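Local coordinates for chromosome partition protein Smc (Pyrococcus yayanosii, PDB 5XEI) that probably serves chromosome condensation and partitioning, binding DNA and using the ABC-type ATPase heads of a coiled-coil homodimer to bind and hydrolyse ATP, at residues T29-A34 against K491-S496; I22-G27 against Q475-T480; N141-G146 against Y446-I451; P2-L7 against I84-E89. All coordinates share one frame; numbering follows the deposited sequence.

Contact 1 of 4, residues T29-A34 against K491-S496; sequences TAIVGA and KIIGVS
Ala-30 O is met by two consecutive residues of the partner strand: Ile-493 N donates a nearly straight hydrogen bond to it at 2.8 Å, and Ile-492 CA turns a C-H toward it at 3.4 Å. The next rung reverses the roles, Val-32 N reaching Ile-493 O at 2.9 Å almost along the C=O axis. Ala-30 N on Lys-491 O and Val-495 N on Val-32 O complete the parallel pairing. This pairing lies in the core of the P-loop NTPase fold of the head, where strand 28-32 leads toward the P-loop, whose predicted ATP-binding residues start at Ala-34. Side chains alternate between the two sheet faces. On one, Ile-31 and Ile-493 lie side by side; with Ile-31 CG1 turned anti to its own carbonyl carbon (chi1 -44°), CD1 comes down on Ile-493 CB at 3.7 Å, while Ile-31 CG2 meets Val-495 CG2 at 3.8 Å. Thr-29 CG2 adds a methyl against Ile-493 CG1; its OG1 is engaged by Ser-25 N. On the other face Val-32 CG2 meets Ile-492 CG2 at 3.6 Å. Ile-42 of helix 41-49 touches both Ile-31 and Val-495.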
# COMPACT_ATOMS: atom_id res chain seq x y z
N THR A 29 10.06 32.24 22.23
CA THR A 29 10.79 33.40 21.72
C THR A 29 9.80 34.34 21.04
O THR A 29 8.86 33.89 20.37
CB THR A 29 11.88 33.01 20.71
OG1 THR A 29 12.80 32.11 21.33
CG2 THR A 29 12.65 34.23 20.21
N ALA A 30 10.01 35.64 21.20
CA ALA A 30 9.14 36.66 20.63
C ALA A 30 9.93 37.60 19.72
O ALA A 30 10.82 38.32 20.19
CB ALA A 30 8.43 37.44 21.73
N ILE A 31 9.59 37.60 18.43
CA ILE A 31 10.10 38.59 17.49
C ILE A 31 9.21 39.83 17.57
O ILE A 31 8.00 39.75 17.33
CB ILE A 31 10.11 38.03 16.06
CG1 ILE A 31 10.64 36.59 15.99
CG2 ILE A 31 10.88 38.97 15.16
CD1 ILE A 31 12.04 36.42 16.45
N VAL A 32 9.82 40.98 17.90
CA VAL A 32 9.09 42.24 18.00
C VAL A 32 9.80 43.33 17.21
O VAL A 32 11.01 43.29 17.00
CB VAL A 32 8.87 42.70 19.45
CG1 VAL A 32 8.08 41.66 20.21
CG2 VAL A 32 10.20 43.01 20.13
N GLY A 33 9.01 44.31 16.79
CA GLY A 33 9.44 45.40 15.95
C GLY A 33 8.25 46.07 15.32
O GLY A 33 7.14 45.53 15.30
N ALA A 34 8.48 47.28 14.79
CA ALA A 34 7.37 48.08 14.29
C ALA A 34 6.89 47.57 12.94
O ALA A 34 7.54 46.74 12.28
CB ALA A 34 7.77 49.55 14.17
N LYS A 491 12.57 34.80 25.81
CA LYS A 491 13.55 35.57 25.06
C LYS A 491 12.80 36.49 24.12
O LYS A 491 11.73 36.15 23.62
CB LYS A 491 14.50 34.66 24.28
CG LYS A 491 15.19 35.35 23.10
CD LYS A 491 16.17 34.44 22.34
CE LYS A 491 17.38 34.11 23.18
NZ LYS A 491 18.49 33.54 22.39
N ILE A 492 13.36 37.69 23.91
CA ILE A 492 12.82 38.66 22.97
C ILE A 492 13.91 39.00 21.96
O ILE A 492 15.05 39.29 22.34
CB ILE A 492 12.33 39.94 23.68
CG1 ILE A 492 11.32 39.58 24.77
CG2 ILE A 492 11.70 40.90 22.69
CD1 ILE A 492 11.18 40.63 25.86
N ILE A 493 13.56 38.93 20.68
CA ILE A 493 14.42 39.34 19.58
C ILE A 493 13.81 40.61 19.01
O ILE A 493 12.61 40.64 18.68
CB ILE A 493 14.52 38.26 18.48
CG1 ILE A 493 15.20 36.97 18.98
CG2 ILE A 493 15.18 38.80 17.23
CD1 ILE A 493 16.65 37.13 19.34
N GLY A 494 14.61 41.67 18.91
CA GLY A 494 14.18 42.91 18.32
C GLY A 494 14.60 42.99 16.87
O GLY A 494 15.67 42.50 16.49
N VAL A 495 13.76 43.63 16.05
CA VAL A 495 13.97 43.74 14.61
C VAL A 495 13.59 45.15 14.19
O VAL A 495 12.43 45.54 14.31
CB VAL A 495 13.15 42.71 13.83
CG1 VAL A 495 13.14 43.05 12.32
CG2 VAL A 495 13.70 41.32 14.06
N SER A 496 14.55 45.91 13.67
CA SER A 496 14.33 47.29 13.26
C SER A 496 15.01 47.56 11.93
O SER A 496 15.92 46.82 11.53
CB SER A 496 14.88 48.27 14.30
OG SER A 496 16.25 47.97 14.53

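Contact 2 of 4, residues I22-G27 against Q475-T480; sequences IPFSKG and QFIVIT
Gln-475 lays its side chain along the turn formed by Ser-25, Lys-26 and Gly-27. CB sits 3.5 Å from Lys-26 O. CG, anti to the backbone N (chi1 -176°), carries the chain on past two carbonyls, at 3.6 Å from Ser-25 O and about as far from Lys-26 O. The extended chain then delivers the amide: NE2 donates to Ser-25 O with an N-H...O angle of 171°. Ser-25 O lies in the plane of that amide, whereas NE2 stands above the plane of the Ser-25 carbonyl. NE2 also lies 3.7 Å from Phe-24 CB, and OE1 takes a hydrogen bond from Ile-4 N, so both ends of the amide are engaged and its rotation is fixed. A backbone bond from Phe-476 N to Gly-27 O, 2.8 Å, ties down the far side of the turn, which Ser-25 OG shapes from within as an ST turn by accepting from Gly-27 N. Further along, Ile-477 points CD1 at the centre of the Phe-24 ring, a CH-pi contact with CD1 3.6 Å from the ring centroid, the two side chains crossing at about a right angle. Phe-24 also packs on Ile-4 and Leu-7 of strand 3-10, while Phe-476 turns to Ile-467 of helix 457-470; the link between strands 20-23 and 28-32 thus bridges the antiparallel sheet that holds strand 3-10 and the mixed sheet that holds strand 475-480.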
# COMPACT_ATOMS: atom_id res chain seq x y z
N ILE A 22 20.02 34.16 14.03
CA ILE A 22 18.92 34.43 14.93
C ILE A 22 18.77 33.23 15.87
O ILE A 22 18.36 32.15 15.43
CB ILE A 22 17.63 34.71 14.15
CG1 ILE A 22 17.91 35.84 13.16
CG2 ILE A 22 16.49 35.02 15.11
CD1 ILE A 22 16.76 36.20 12.26
N PRO A 23 19.12 33.37 17.14
CA PRO A 23 19.03 32.24 18.07
C PRO A 23 17.66 32.20 18.71
O PRO A 23 16.99 33.22 18.92
CB PRO A 23 20.13 32.58 19.09
CG PRO A 23 20.02 34.11 19.17
CD PRO A 23 19.56 34.60 17.81
N PHE A 24 17.23 30.98 19.04
CA PHE A 24 15.87 30.74 19.48
C PHE A 24 15.86 30.05 20.83
O PHE A 24 16.56 29.05 21.03
CB PHE A 24 15.12 29.90 18.45
CG PHE A 24 14.72 30.66 17.24
CD1 PHE A 24 14.03 31.86 17.37
CD2 PHE A 24 15.05 30.21 15.98
CE1 PHE A 24 13.66 32.59 16.26
CE2 PHE A 24 14.69 30.93 14.87
CZ PHE A 24 14.00 32.13 15.01
N SER A 25 15.07 30.59 21.75
CA SER A 25 14.75 29.88 22.98
C SER A 25 14.10 28.54 22.66
O SER A 25 13.37 28.40 21.66
CB SER A 25 13.82 30.75 23.84
OG SER A 25 13.24 30.04 24.92
N LYS A 26 14.39 27.53 23.49
CA LYS A 26 13.70 26.25 23.38
C LYS A 26 12.21 26.41 23.65
O LYS A 26 11.41 25.62 23.13
CB LYS A 26 14.30 25.24 24.34
CG LYS A 26 13.85 23.79 24.11
CD LYS A 26 14.28 22.91 25.30
CE LYS A 26 14.45 21.44 24.95
NZ LYS A 26 15.33 20.77 25.96
N GLY A 27 11.81 27.41 24.42
CA GLY A 27 10.39 27.63 24.61
C GLY A 27 9.83 28.78 23.80
O GLY A 27 9.67 28.69 22.58
N GLN A 475 8.19 24.39 21.12
CA GLN A 475 8.86 25.66 20.86
C GLN A 475 7.88 26.62 20.20
O GLN A 475 7.19 26.24 19.24
CB GLN A 475 10.08 25.47 19.95
CG GLN A 475 10.91 26.73 19.70
CD GLN A 475 12.24 26.39 19.02
OE1 GLN A 475 12.27 25.69 18.00
NE2 GLN A 475 13.35 26.85 19.62
N PHE A 476 7.81 27.84 20.73
CA PHE A 476 6.96 28.89 20.18
C PHE A 476 7.78 30.09 19.73
O PHE A 476 8.59 30.63 20.50
CB PHE A 476 5.90 29.30 21.19
CG PHE A 476 4.81 28.30 21.35
CD1 PHE A 476 3.72 28.30 20.49
CD2 PHE A 476 4.88 27.34 22.36
CE1 PHE A 476 2.72 27.36 20.63
CE2 PHE A 476 3.89 26.40 22.51
CZ PHE A 476 2.80 26.40 21.66
N ILE A 477 7.56 30.50 18.49
CA ILE A 477 8.21 31.65 17.87
C ILE A 477 7.08 32.59 17.46
O ILE A 477 6.37 32.30 16.48
CB ILE A 477 9.04 31.23 16.65
CG1 ILE A 477 10.15 30.29 17.06
CG2 ILE A 477 9.64 32.41 15.95
CD1 ILE A 477 11.07 29.96 15.91
N VAL A 478 6.90 33.69 18.19
CA VAL A 478 5.76 34.60 17.97
C VAL A 478 6.26 35.96 17.49
O VAL A 478 7.01 36.64 18.20
CB VAL A 478 4.89 34.76 19.22
CG1 VAL A 478 3.75 35.72 18.91
CG2 VAL A 478 4.34 33.42 19.69
N ILE A 479 5.79 36.37 16.32
CA ILE A 479 6.14 37.66 15.73
C ILE A 479 5.02 38.64 16.04
O ILE A 479 3.93 38.55 15.48
CB ILE A 479 6.36 37.56 14.21
CG1 ILE A 479 7.32 36.44 13.86
CG2 ILE A 479 6.89 38.87 13.64
CD1 ILE A 479 7.40 36.23 12.37
N THR A 480 5.30 39.59 16.92
CA THR A 480 4.25 40.40 17.50
C THR A 480 4.78 41.80 17.78
O THR A 480 5.97 42.08 17.62
CB THR A 480 3.71 39.76 18.79
OG1 THR A 480 2.62 40.53 19.29
CG2 THR A 480 4.77 39.71 19.86

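Contact 3 of 4, residues N141-G146 against Y446-I451; sequences NLVLQG and YLFDEI
With chi1 at -160°, Val-143 holds CG2 anti to its carbonyl carbon and sends it to the edge of the Phe-448 ring, near the ring plane and 3.4 Å from CE1. Its other branch, CG1, then faces Ile-451 CG2 at 4.1 Å. Leu-144 starts out from CB away from the partner strand, but its chi1 of -83° swings the chain back until CD2 reaches Leu-447 CD2, 3.9 Å away. Between these groups runs parallel backbone pairing: Leu-447 N to Asn-141 O, Val-143 N to Leu-447 O at 2.8 Å, and Asp-449 N to Val-143 O at 3.2 Å. The hydrophobic run of strand 445-449 ends in Asp-449, with Glu-450 next, the signature of a Walker B motif, and Gln-145 occupies the place of the Q-loop glutamine, as in other ABC-type ATPases. The two motifs meet through a weak hydrogen bond, Gln-145 NE2 to Asp-449 OD1 at 3.3 Å, with the amide and carboxylate planes 65° apart. Asp-449 and Gln-145 both touch Ser-40 of the predicted ATP site. The placing of the Glu-450 carboxylate beside Gln-145 is doubtful at this resolution. At the other end, Asn-141 CB rests obliquely on the Tyr-446 ring, 3.6 Å from CD2; Asn-141 ND2 is hydrogen-bonded to Phe-445 O, and the hydroxyls of Tyr-446 and Tyr-140 are hydrogen-bonded to each other.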
# COMPACT_ATOMS: atom_id res chain seq x y z
N ASN A 141 1.21 24.06 11.95
CA ASN A 141 2.02 24.72 12.97
C ASN A 141 2.74 25.97 12.46
O ASN A 141 3.37 26.67 13.26
CB ASN A 141 3.05 23.74 13.55
CG ASN A 141 3.94 23.16 12.47
OD1 ASN A 141 3.49 22.97 11.35
ND2 ASN A 141 5.21 22.94 12.77
N LEU A 142 2.67 26.26 11.15
CA LEU A 142 3.15 27.52 10.57
C LEU A 142 1.96 28.41 10.26
O LEU A 142 1.27 28.21 9.26
CB LEU A 142 3.97 27.30 9.31
CG LEU A 142 4.98 26.16 9.30
CD1 LEU A 142 5.53 25.95 7.90
CD2 LEU A 142 6.08 26.46 10.26
N VAL A 143 1.74 29.42 11.12
CA VAL A 143 0.64 30.36 10.96
C VAL A 143 1.17 31.72 10.53
O VAL A 143 1.50 32.57 11.36
CB VAL A 143 -0.17 30.49 12.26
CG1 VAL A 143 -1.53 31.04 11.96
CG2 VAL A 143 -0.28 29.16 12.91
N LEU A 144 1.24 31.92 9.22
CA LEU A 144 1.68 33.16 8.59
C LEU A 144 0.47 34.04 8.26
O LEU A 144 -0.68 33.65 8.44
CB LEU A 144 2.47 32.84 7.32
CG LEU A 144 3.94 32.49 7.51
CD1 LEU A 144 4.66 33.64 8.20
CD2 LEU A 144 4.11 31.23 8.30
N GLN A 145 0.74 35.24 7.76
CA GLN A 145 -0.35 36.17 7.47
C GLN A 145 -1.30 35.56 6.43
O GLN A 145 -0.86 34.97 5.44
CB GLN A 145 0.21 37.53 7.01
CG GLN A 145 1.57 37.90 7.69
CD GLN A 145 2.03 39.37 7.53
OE1 GLN A 145 1.50 40.13 6.71
NE2 GLN A 145 3.00 39.78 8.35
N GLY A 146 -2.60 35.67 6.68
CA GLY A 146 -3.61 35.08 5.82
C GLY A 146 -3.87 33.59 6.02
O GLY A 146 -4.83 33.06 5.43
N TYR A 446 6.03 25.78 16.75
CA TYR A 446 4.93 26.55 16.19
C TYR A 446 5.43 27.95 15.83
O TYR A 446 6.24 28.54 16.56
CB TYR A 446 3.75 26.62 17.21
CG TYR A 446 3.21 25.25 17.51
CD1 TYR A 446 3.85 24.43 18.44
CD2 TYR A 446 2.09 24.75 16.83
CE1 TYR A 446 3.39 23.15 18.68
CE2 TYR A 446 1.61 23.47 17.07
CZ TYR A 446 2.27 22.68 18.00
OH TYR A 446 1.83 21.40 18.26
N LEU A 447 4.94 28.49 14.72
CA LEU A 447 5.30 29.83 14.29
C LEU A 447 4.04 30.67 14.16
O LEU A 447 3.19 30.38 13.32
CB LEU A 447 6.04 29.81 12.96
CG LEU A 447 6.35 31.20 12.38
CD1 LEU A 447 7.29 31.92 13.30
CD2 LEU A 447 6.94 31.07 10.95
N PHE A 448 3.95 31.71 14.98
CA PHE A 448 2.81 32.62 14.99
C PHE A 448 3.33 34.00 14.62
O PHE A 448 3.92 34.70 15.45
CB PHE A 448 2.12 32.66 16.35
CG PHE A 448 1.46 31.38 16.75
CD1 PHE A 448 1.15 30.40 15.81
CD2 PHE A 448 1.15 31.14 18.09
CE1 PHE A 448 0.54 29.20 16.21
CE2 PHE A 448 0.55 29.95 18.49
CZ PHE A 448 0.25 28.97 17.55
N ASP A 449 3.11 34.41 13.39
CA ASP A 449 3.30 35.79 13.02
C ASP A 449 1.92 36.41 13.18
O ASP A 449 0.94 35.70 13.03
CB ASP A 449 3.79 35.86 11.58
CG ASP A 449 4.14 37.25 11.18
OD1 ASP A 449 4.63 37.41 10.05
OD2 ASP A 449 3.98 38.19 12.01
N GLU A 450 1.84 37.74 13.41
CA GLU A 450 0.60 38.44 13.78
C GLU A 450 -0.31 37.62 14.73
O GLU A 450 0.09 37.36 15.87
CB GLU A 450 -0.24 38.88 12.56
CG GLU A 450 -0.75 37.74 11.72
CD GLU A 450 0.31 37.17 10.80
OE1 GLU A 450 1.40 37.75 10.61
OE2 GLU A 450 0.15 35.99 10.44
N ILE A 451 -1.52 37.26 14.27
CA ILE A 451 -2.62 36.53 14.94
C ILE A 451 -3.16 37.28 16.16
O ILE A 451 -4.28 37.03 16.60
CB ILE A 451 -2.28 35.07 15.33
CG1 ILE A 451 -1.57 34.98 16.68
CG2 ILE A 451 -1.48 34.39 14.26
CD1 ILE A 451 -1.27 33.55 17.08

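Contact 4 of 4, residues P2-L7 against I84-E89; sequences PYIEKL and IYFNNE
Ile-4 and Phe-86 lie side by side on the buried face of this antiparallel pair, Ile-4 CG1 approaching Phe-86 CE1 to 3.6 Å. Ile-4 CG2 reaches Ile-84 CG1 at 4.0 Å, and Leu-7 CD1 closes on Ile-84 CB; helix 41-49 packs against Leu-7 and Ile-84. The opposite face, where Tyr-3, Lys-6 and Tyr-85 are partly exposed, is built differently. Here Lys-6, its CG lodged between N and the carbonyl carbon (chi1 71°), runs extended across Tyr-85, with CE 3.4 Å from the ring centroid and NZ in a cation-pi contact with the same face. Tyr-3 likewise offers a face to Asn-87 CB, ring and amide planes 17° apart. Glu-5 and Lys-6 both stand opposite Tyr-85, a classic beta bulge: Tyr-85 O accepts from Glu-5 N at 2.7 Å, and Tyr-85 N donates to Lys-6 O at 3.1 Å. Nearer Pro-2, Asn-87 N gives Tyr-3 O a sound bond, while the return bond from Tyr-3 N to Asn-87 O is weak. Asn-87 ND2, 3.1 Å from Glu-5 OE1, donates to that oxygen from above the carboxylate plane; Asn-87 OD1 accepts from Glu-89 N in an Asx turn. The nearness of Glu-99 may raise the affinity of the Glu-5 carboxylate for a proton, while the Asn-87 amide donor would work the other way, stabilising the ionised form.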
# COMPACT_ATOMS: atom_id res chain seq x y z
N PRO A 2 12.37 17.33 17.64
CA PRO A 2 13.48 18.29 17.49
C PRO A 2 13.03 19.72 17.80
O PRO A 2 11.89 19.93 18.23
CB PRO A 2 13.89 18.14 16.02
CG PRO A 2 13.40 16.80 15.63
CD PRO A 2 12.13 16.60 16.39
N TYR A 3 13.92 20.69 17.60
CA TYR A 3 13.52 22.09 17.77
C TYR A 3 14.61 22.99 17.19
O TYR A 3 15.79 22.62 17.17
CB TYR A 3 13.26 22.41 19.25
CG TYR A 3 14.49 22.37 20.12
CD1 TYR A 3 15.27 23.51 20.29
CD2 TYR A 3 14.88 21.20 20.77
CE1 TYR A 3 16.40 23.50 21.08
CE2 TYR A 3 16.01 21.18 21.56
CZ TYR A 3 16.77 22.34 21.71
OH TYR A 3 17.90 22.35 22.49
N ILE A 4 14.20 24.17 16.74
CA ILE A 4 15.08 25.06 16.00
C ILE A 4 16.06 25.71 16.97
O ILE A 4 15.66 26.49 17.84
CB ILE A 4 14.28 26.13 15.26
CG1 ILE A 4 13.25 25.45 14.35
CG2 ILE A 4 15.23 27.03 14.50
CD1 ILE A 4 12.15 26.37 13.88
N GLU A 5 17.34 25.39 16.83
CA GLU A 5 18.35 26.05 17.65
C GLU A 5 18.65 27.45 17.14
O GLU A 5 18.87 28.36 17.94
CB GLU A 5 19.64 25.22 17.70
CG GLU A 5 19.35 23.73 17.76
CD GLU A 5 20.60 22.86 17.84
OE1 GLU A 5 21.00 22.45 18.97
OE2 GLU A 5 21.18 22.56 16.77
N LYS A 6 18.65 27.65 15.82
CA LYS A 6 18.90 28.99 15.29
C LYS A 6 18.56 29.03 13.80
O LYS A 6 18.32 28.01 13.16
CB LYS A 6 20.35 29.41 15.49
CG LYS A 6 21.31 28.66 14.61
CD LYS A 6 22.73 29.02 14.93
CE LYS A 6 23.70 28.12 14.19
NZ LYS A 6 25.13 28.47 14.42
N LEU A 7 18.62 30.24 13.27
CA LEU A 7 18.26 30.49 11.88
C LEU A 7 19.21 31.53 11.31
O LEU A 7 19.52 32.52 11.98
CB LEU A 7 16.80 30.93 11.79
CG LEU A 7 16.16 31.29 10.47
CD1 LEU A 7 15.85 30.02 9.74
CD2 LEU A 7 14.87 31.99 10.76
N ILE A 84 18.86 26.53 8.51
CA ILE A 84 18.11 26.29 9.73
C ILE A 84 18.75 25.14 10.48
O ILE A 84 19.13 24.12 9.88
CB ILE A 84 16.62 26.03 9.42
CG1 ILE A 84 15.83 25.89 10.71
CG2 ILE A 84 16.45 24.79 8.58
CD1 ILE A 84 14.36 25.92 10.44
N TYR A 85 18.88 25.29 11.79
CA TYR A 85 19.57 24.31 12.62
C TYR A 85 18.59 23.73 13.62
O TYR A 85 18.03 24.47 14.44
CB TYR A 85 20.73 24.95 13.36
CG TYR A 85 21.79 25.51 12.46
CD1 TYR A 85 21.59 26.68 11.72
CD2 TYR A 85 23.03 24.90 12.38
CE1 TYR A 85 22.59 27.20 10.90
CE2 TYR A 85 24.02 25.40 11.57
CZ TYR A 85 23.81 26.54 10.84
OH TYR A 85 24.83 27.00 10.05
N PHE A 86 18.40 22.41 13.57
CA PHE A 86 17.53 21.68 14.48
C PHE A 86 18.35 20.87 15.46
O PHE A 86 19.36 20.26 15.09
CB PHE A 86 16.61 20.73 13.75
CG PHE A 86 15.63 21.39 12.86
CD1 PHE A 86 14.42 21.82 13.35
CD2 PHE A 86 15.90 21.55 11.52
CE1 PHE A 86 13.50 22.42 12.51
CE2 PHE A 86 14.99 22.15 10.68
CZ PHE A 86 13.79 22.58 11.18
N ASN A 87 17.90 20.84 16.71
CA ASN A 87 18.46 19.95 17.71
C ASN A 87 17.74 18.62 17.60
O ASN A 87 16.52 18.55 17.78
CB ASN A 87 18.32 20.52 19.11
CG ASN A 87 18.93 19.62 20.15
OD1 ASN A 87 18.34 18.60 20.52
ND2 ASN A 87 20.11 19.97 20.63
N ASN A 88 18.50 17.56 17.30
CA ASN A 88 17.95 16.23 17.06
C ASN A 88 18.37 15.22 18.11
O ASN A 88 18.36 14.02 17.85
CB ASN A 88 18.35 15.74 15.67
CG ASN A 88 17.43 14.69 15.16
OD1 ASN A 88 16.24 14.74 15.43
ND2 ASN A 88 17.96 13.73 14.43
N GLU A 89 18.76 15.69 19.31
CA GLU A 89 19.17 14.78 20.38
C GLU A 89 18.08 13.79 20.75
O GLU A 89 18.35 12.86 21.51
CB GLU A 89 19.57 15.56 21.64
CG GLU A 89 20.90 16.31 21.57
CD GLU A 89 21.14 17.25 22.77
OE1 GLU A 89 20.45 17.10 23.81
OE2 GLU A 89 22.02 18.14 22.67

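In the fold
Contacts 1, 2 and 3 reach one mixed sheet, in which strands 142-143, 445-449, 475-480, 28-32 and 491-498 follow one another in parallel; contact 4 lies in the antiparallel sheet that includes strands 20-23, 3-10 and 80-87. Contact 2 touches the other three and joins the two sheets, its centre about 9, 12 and 11 Å from the centres of contacts 1, 3 and 4. Along the chain, contact 4 closes before contact 3 opens, and contact 3 is nested inside the loops closed by contacts 1 and 2. Those loops include the long coiled-coil helices 170-246 and 321-383, so N- and C-terminal parts of the chain assemble one ATPase head.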